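Ribosome inactivating type 1 protein (PDB 3MVG) belongs to the type 1 ribosome-inactivating proteins, single-chain plant proteins that act against ribosomes. Local coordinates at residues R191-L204 against R215-Q227. Numbering follows the deposited sequence.
Sequences RVGIIDLQTNWQTL and RFLQPVKLQVSVQ. Unlike the reference sequence in segment 191-204: Arg-191 (reference Ser).
Asp-196 reaches from helix 192-199 to the backbone of strand 219-223, where Gln-223 N gives its hydrogen to OD1 in an almost straight bond 2.8 Å long. The amide meets OD1 on its anti side, 19° out of the carboxylate plane; with CG anti to the backbone N (chi1 -155°), the carboxylate is carried out to the strand. One turn earlier Gly-193 brings its bare CA to 3.2 Å from Gln-223 O, a CA-H...O contact. Two waters bridge the same backbones: one donates to both Gly-193 O and Gln-223 O, another accepts from Gly-193 N and donates to Val-224 O. Helix and strand run in roughly opposite directions, at 147°, with axes 7.2 Å apart; the strand pairs with 229-234 in the small antiparallel hairpin of the C-terminal part of the ribosome-inactivating fold. Apolar contacts take over beside this bond and toward either end of the contact. Leu-222 forks, CD1 meeting Leu-197 CD1 at 4.0 Å and CD2 lying 3.6 Å from Asn-200 ND2, whose amide donates back to Asp-196 O and is thereby held in place. In helix 201-210, Leu-204 lays CD2 against Val-220 and the edge of the Phe-216 ring, while Val-192 CG2 touches Val-226 CG2 at the far end.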
loop_
_atom_site.group_PDB
_atom_site.type_symbol
_atom_site.label_atom_id
_atom_site.label_comp_id
_atom_site.label_asym_id
_atom_site.label_seq_id
_atom_site.Cartn_x
_atom_site.Cartn_y
_atom_site.Cartn_z
ATOM N N ARG A 191 6.292 10.328 -9.582
ATOM C CA ARG A 191 5.492 11.450 -10.041
ATOM C C ARG A 191 5.853 12.712 -9.243
ATOM O O ARG A 191 6.555 12.635 -8.229
ATOM C CB ARG A 191 4.006 11.096 -9.893
ATOM C CG ARG A 191 3.584 10.895 -8.450
ATOM C CD ARG A 191 2.183 10.330 -8.259
ATOM N NE ARG A 191 2.169 8.872 -8.197
ATOM C CZ ARG A 191 1.872 8.074 -9.218
ATOM N NH1 ARG A 191 1.568 8.580 -10.405
ATOM N NH2 ARG A 191 1.895 6.767 -9.061
ATOM N N VAL A 192 5.390 13.871 -9.709
ATOM C CA VAL A 192 5.488 15.125 -8.959
ATOM C C VAL A 192 4.928 14.944 -7.536
ATOM O O VAL A 192 5.428 15.533 -6.568
ATOM C CB VAL A 192 4.769 16.270 -9.731
ATOM C CG1 VAL A 192 4.492 17.473 -8.844
ATOM C CG2 VAL A 192 5.593 16.672 -10.956
ATOM N N GLY A 193 3.900 14.106 -7.426
ATOM C CA GLY A 193 3.284 13.774 -6.149
ATOM C C GLY A 193 4.232 13.058 -5.208
ATOM O O GLY A 193 4.330 13.408 -4.038
ATOM N N ILE A 194 4.928 12.046 -5.720
ATOM C CA ILE A 194 5.863 11.272 -4.907
ATOM C C ILE A 194 7.025 12.148 -4.467
ATOM O O ILE A 194 7.460 12.095 -3.319
ATOM C CB ILE A 194 6.414 10.059 -5.679
ATOM C CG1 ILE A 194 5.357 8.961 -5.774
ATOM C CG2 ILE A 194 7.669 9.525 -5.005
ATOM C CD1 ILE A 194 5.840 7.717 -6.483
ATOM N N ILE A 195 7.517 12.967 -5.385
ATOM C CA ILE A 195 8.627 13.857 -5.084
ATOM C C ILE A 195 8.275 14.887 -4.006
ATOM O O ILE A 195 9.086 15.177 -3.125
ATOM C CB ILE A 195 9.144 14.539 -6.361
ATOM C CG1 ILE A 195 9.794 13.499 -7.272
ATOM C CG2 ILE A 195 10.138 15.629 -6.030
ATOM C CD1 ILE A 195 10.610 14.098 -8.376
ATOM N N ASP A 196 7.059 15.427 -4.071
ATOM C CA ASP A 196 6.608 16.407 -3.086
ATOM C C ASP A 196 6.392 15.760 -1.726
ATOM O O ASP A 196 6.641 16.372 -0.690
ATOM C CB ASP A 196 5.350 17.133 -3.553
ATOM C CG ASP A 196 5.210 18.495 -2.921
ATOM O OD1 ASP A 196 4.070 18.883 -2.619
ATOM O OD2 ASP A 196 6.243 19.177 -2.717
ATOM N N LEU A 197 5.961 14.505 -1.733
ATOM C CA LEU A 197 5.837 13.759 -0.504
ATOM C C LEU A 197 7.209 13.622 0.175
ATOM O O LEU A 197 7.375 13.949 1.355
ATOM C CB LEU A 197 5.215 12.405 -0.811
ATOM C CG LEU A 197 4.759 11.580 0.375
ATOM C CD1 LEU A 197 3.674 12.307 1.176
ATOM C CD2 LEU A 197 4.252 10.242 -0.136
ATOM N N GLN A 198 8.208 13.195 -0.599
ATOM C CA GLN A 198 9.574 13.068 -0.101
ATOM C C GLN A 198 10.077 14.379 0.498
ATOM O O GLN A 198 10.671 14.391 1.572
ATOM C CB GLN A 198 10.526 12.619 -1.217
ATOM C CG GLN A 198 10.245 11.232 -1.769
ATOM C CD GLN A 198 11.046 10.936 -3.022
ATOM O OE1 GLN A 198 11.769 11.791 -3.533
ATOM N NE2 GLN A 198 10.924 9.723 -3.524
ATOM N N THR A 199 9.834 15.484 -0.213
ATOM C CA THR A 199 10.263 16.826 0.213
ATOM C C THR A 199 9.647 17.250 1.549
ATOM O O THR A 199 10.242 18.028 2.295
ATOM C CB THR A 199 9.895 17.872 -0.881
ATOM O OG1 THR A 199 10.464 17.477 -2.136
ATOM C CG2 THR A 199 10.362 19.279 -0.523
ATOM N N ASN A 200 8.459 16.726 1.842
ATOM C CA ASN A 200 7.691 17.154 3.005
ATOM C C ASN A 200 7.769 16.240 4.218
ATOM O O ASN A 200 6.981 16.387 5.155
ATOM C CB ASN A 200 6.237 17.406 2.604
ATOM C CG ASN A 200 6.054 18.764 1.975
ATOM O OD1 ASN A 200 5.982 19.777 2.682
ATOM N ND2 ASN A 200 6.027 18.809 0.650
ATOM N N TRP A 201 8.735 15.324 4.225
ATOM C CA TRP A 201 8.843 14.377 5.328
ATOM C C TRP A 201 9.073 15.044 6.678
ATOM O O TRP A 201 8.385 14.724 7.643
ATOM C CB TRP A 201 9.923 13.342 5.055
ATOM C CG TRP A 201 10.033 12.313 6.141
ATOM C CD1 TRP A 201 9.060 11.434 6.552
ATOM C CD2 TRP A 201 11.173 12.068 6.966
ATOM N NE1 TRP A 201 9.543 10.649 7.572
ATOM C CE2 TRP A 201 10.835 11.019 7.844
ATOM C CE3 TRP A 201 12.458 12.623 7.031
ATOM C CZ2 TRP A 201 11.736 10.510 8.773
ATOM C CZ3 TRP A 201 13.347 12.123 7.953
ATOM C CH2 TRP A 201 12.989 11.072 8.816
ATOM N N GLN A 202 10.027 15.967 6.746
ATOM C CA GLN A 202 10.277 16.675 8.000
ATOM C C GLN A 202 9.047 17.482 8.437
ATOM O O GLN A 202 8.637 17.419 9.600
ATOM C CB GLN A 202 11.526 17.566 7.928
ATOM C CG GLN A 202 11.638 18.490 9.141
ATOM C CD GLN A 202 12.986 19.153 9.311
ATOM O OE1 GLN A 202 13.143 20.024 10.170
ATOM N NE2 GLN A 202 13.971 18.731 8.534
ATOM N N THR A 203 8.440 18.200 7.494
ATOM C CA THR A 203 7.277 19.022 7.791
ATOM C C THR A 203 6.132 18.177 8.346
ATOM O O THR A 203 5.539 18.522 9.375
ATOM C CB THR A 203 6.834 19.818 6.552
ATOM O OG1 THR A 203 7.872 20.742 6.204
ATOM C CG2 THR A 203 5.549 20.589 6.813
ATOM N N LEU A 204 5.829 17.064 7.680
ATOM C CA LEU A 204 4.779 16.174 8.142
ATOM C C LEU A 204 5.130 15.582 9.508
ATOM O O LEU A 204 4.266 15.488 10.391
ATOM C CB LEU A 204 4.512 15.066 7.114
ATOM C CG LEU A 204 3.807 15.499 5.817
ATOM C CD1 LEU A 204 3.974 14.450 4.725
ATOM C CD2 LEU A 204 2.321 15.810 6.042
ATOM N N ARG A 215 -5.152 17.366 15.336
ATOM C CA ARG A 215 -5.237 18.391 14.290
ATOM C C ARG A 215 -3.920 19.137 14.138
ATOM O O ARG A 215 -3.319 19.567 15.123
ATOM C CB ARG A 215 -6.367 19.393 14.580
ATOM C CG ARG A 215 -7.782 18.791 14.641
ATOM C CD ARG A 215 -8.294 18.339 13.275
ATOM N NE ARG A 215 -8.385 19.442 12.314
ATOM C CZ ARG A 215 -8.649 19.297 11.017
ATOM N NH1 ARG A 215 -8.856 18.091 10.497
ATOM N NH2 ARG A 215 -8.707 20.367 10.236
ATOM N N PHE A 216 -3.470 19.293 12.896
ATOM C CA PHE A 216 -2.225 20.008 12.619
ATOM C C PHE A 216 -2.353 21.491 12.953
ATOM O O PHE A 216 -3.355 22.128 12.616
ATOM C CB PHE A 216 -1.876 19.909 11.132
ATOM C CG PHE A 216 -1.258 18.596 10.705
ATOM C CD1 PHE A 216 -1.148 17.508 11.573
ATOM C CD2 PHE A 216 -0.815 18.450 9.392
ATOM C CE1 PHE A 216 -0.572 16.306 11.135
ATOM C CE2 PHE A 216 -0.245 17.262 8.950
ATOM C CZ PHE A 216 -0.123 16.192 9.817
ATOM N N LEU A 217 -1.324 22.045 13.581
ATOM C CA LEU A 217 -1.240 23.494 13.771
ATOM C C LEU A 217 -1.099 24.212 12.428
ATOM O O LEU A 217 -1.658 25.295 12.230
ATOM C CB LEU A 217 -0.074 23.857 14.690
ATOM C CG LEU A 217 0.013 23.222 16.083
ATOM C CD1 LEU A 217 1.259 23.730 16.798
ATOM C CD2 LEU A 217 -1.239 23.474 16.926
ATOM N N GLN A 218 -0.350 23.603 11.511
ATOM C CA GLN A 218 -0.134 24.150 10.178
ATOM C C GLN A 218 -0.413 23.076 9.129
ATOM O O GLN A 218 0.432 22.205 8.883
ATOM C CB GLN A 218 1.296 24.686 10.033
ATOM C CG GLN A 218 1.619 25.897 10.903
ATOM C CD GLN A 218 0.761 27.117 10.588
ATOM O OE1 GLN A 218 0.405 27.369 9.432
ATOM N NE2 GLN A 218 0.436 27.887 11.623
ATOM N N PRO A 219 -1.612 23.113 8.517
ATOM C CA PRO A 219 -1.930 22.166 7.449
ATOM C C PRO A 219 -0.886 22.166 6.330
ATOM O O PRO A 219 -0.309 23.204 6.002
ATOM C CB PRO A 219 -3.291 22.654 6.956
ATOM C CG PRO A 219 -3.928 23.212 8.197
ATOM C CD PRO A 219 -2.798 23.888 8.933
ATOM N N VAL A 220 -0.643 20.984 5.770
ATOM C CA VAL A 220 0.437 20.773 4.815
ATOM C C VAL A 220 -0.142 20.542 3.421
ATOM O O VAL A 220 -0.821 19.542 3.176
ATOM C CB VAL A 220 1.319 19.560 5.232
ATOM C CG1 VAL A 220 2.464 19.357 4.240
ATOM C CG2 VAL A 220 1.864 19.739 6.645
ATOM N N LYS A 221 0.128 21.469 2.507
ATOM C CA LYS A 221 -0.294 21.296 1.123
ATOM C C LYS A 221 0.699 20.406 0.381
ATOM O O LYS A 221 1.910 20.608 0.466
ATOM C CB LYS A 221 -0.422 22.648 0.424
ATOM C CG LYS A 221 -0.959 22.553 -1.000
ATOM C CD LYS A 221 -0.966 23.906 -1.709
ATOM C CE LYS A 221 0.445 24.417 -1.982
ATOM N NZ LYS A 221 1.081 23.785 -3.159
ATOM N N LEU A 222 0.164 19.430 -0.345
ATOM C CA LEU A 222 0.969 18.510 -1.146
ATOM C C LEU A 222 0.500 18.490 -2.586
ATOM O O LEU A 222 -0.698 18.463 -2.856
ATOM C CB LEU A 222 0.882 17.084 -0.592
ATOM C CG LEU A 222 1.441 16.791 0.800
ATOM C CD1 LEU A 222 1.126 15.353 1.170
ATOM C CD2 LEU A 222 2.937 17.040 0.869
ATOM N N GLN A 223 1.453 18.486 -3.510
ATOM C CA GLN A 223 1.139 18.241 -4.910
ATOM C C GLN A 223 0.767 16.784 -5.106
ATOM O O GLN A 223 1.426 15.893 -4.563
ATOM C CB GLN A 223 2.343 18.551 -5.799
ATOM C CG GLN A 223 2.854 19.970 -5.689
ATOM C CD GLN A 223 1.893 21.012 -6.239
ATOM O OE1 GLN A 223 1.181 20.782 -7.224
ATOM N NE2 GLN A 223 1.880 22.174 -5.610
ATOM N N VAL A 224 -0.288 16.534 -5.871
ATOM C CA VAL A 224 -0.550 15.179 -6.354
ATOM C C VAL A 224 -0.197 15.079 -7.838
ATOM O O VAL A 224 -0.078 13.984 -8.383
ATOM C CB VAL A 224 -1.995 14.696 -6.067
ATOM C CG1 VAL A 224 -2.233 14.603 -4.563
ATOM C CG2 VAL A 224 -3.029 15.595 -6.722
ATOM N N SER A 225 -0.033 16.242 -8.468
ATOM C CA SER A 225 0.373 16.381 -9.866
ATOM C C SER A 225 0.904 17.802 -10.023
ATOM O O SER A 225 0.955 18.551 -9.049
ATOM C CB SER A 225 -0.819 16.161 -10.794
ATOM O OG SER A 225 -1.812 17.147 -10.560
ATOM N N VAL A 226 1.289 18.184 -11.237
ATOM C CA VAL A 226 1.728 19.560 -11.481
ATOM C C VAL A 226 0.610 20.554 -11.139
ATOM O O VAL A 226 0.856 21.580 -10.501
ATOM C CB VAL A 226 2.215 19.764 -12.944
ATOM C CG1 VAL A 226 2.653 21.207 -13.181
ATOM C CG2 VAL A 226 3.358 18.810 -13.270
ATOM N N GLN A 227 -0.614 20.217 -11.535
ATOM C CA GLN A 227 -1.749 21.147 -11.473
ATOM C C GLN A 227 -2.680 20.942 -10.275
ATOM O O GLN A 227 -3.480 21.824 -9.957
ATOM C CB GLN A 227 -2.578 21.059 -12.763
ATOM C CG GLN A 227 -1.810 21.298 -14.071
ATOM C CD GLN A 227 -1.404 22.747 -14.288
ATOM O OE1 GLN A 227 -1.933 23.667 -13.655
ATOM N NE2 GLN A 227 -0.462 22.958 -15.201
HETATM O O HOH W 1 2.290 14.347 -2.543
HETATM O O HOH W 2 1.940 13.405 -9.885
HETATM O O HOH W 3 3.860 21.191 -1.381
HETATM O O HOH W 4 4.046 21.723 2.010
#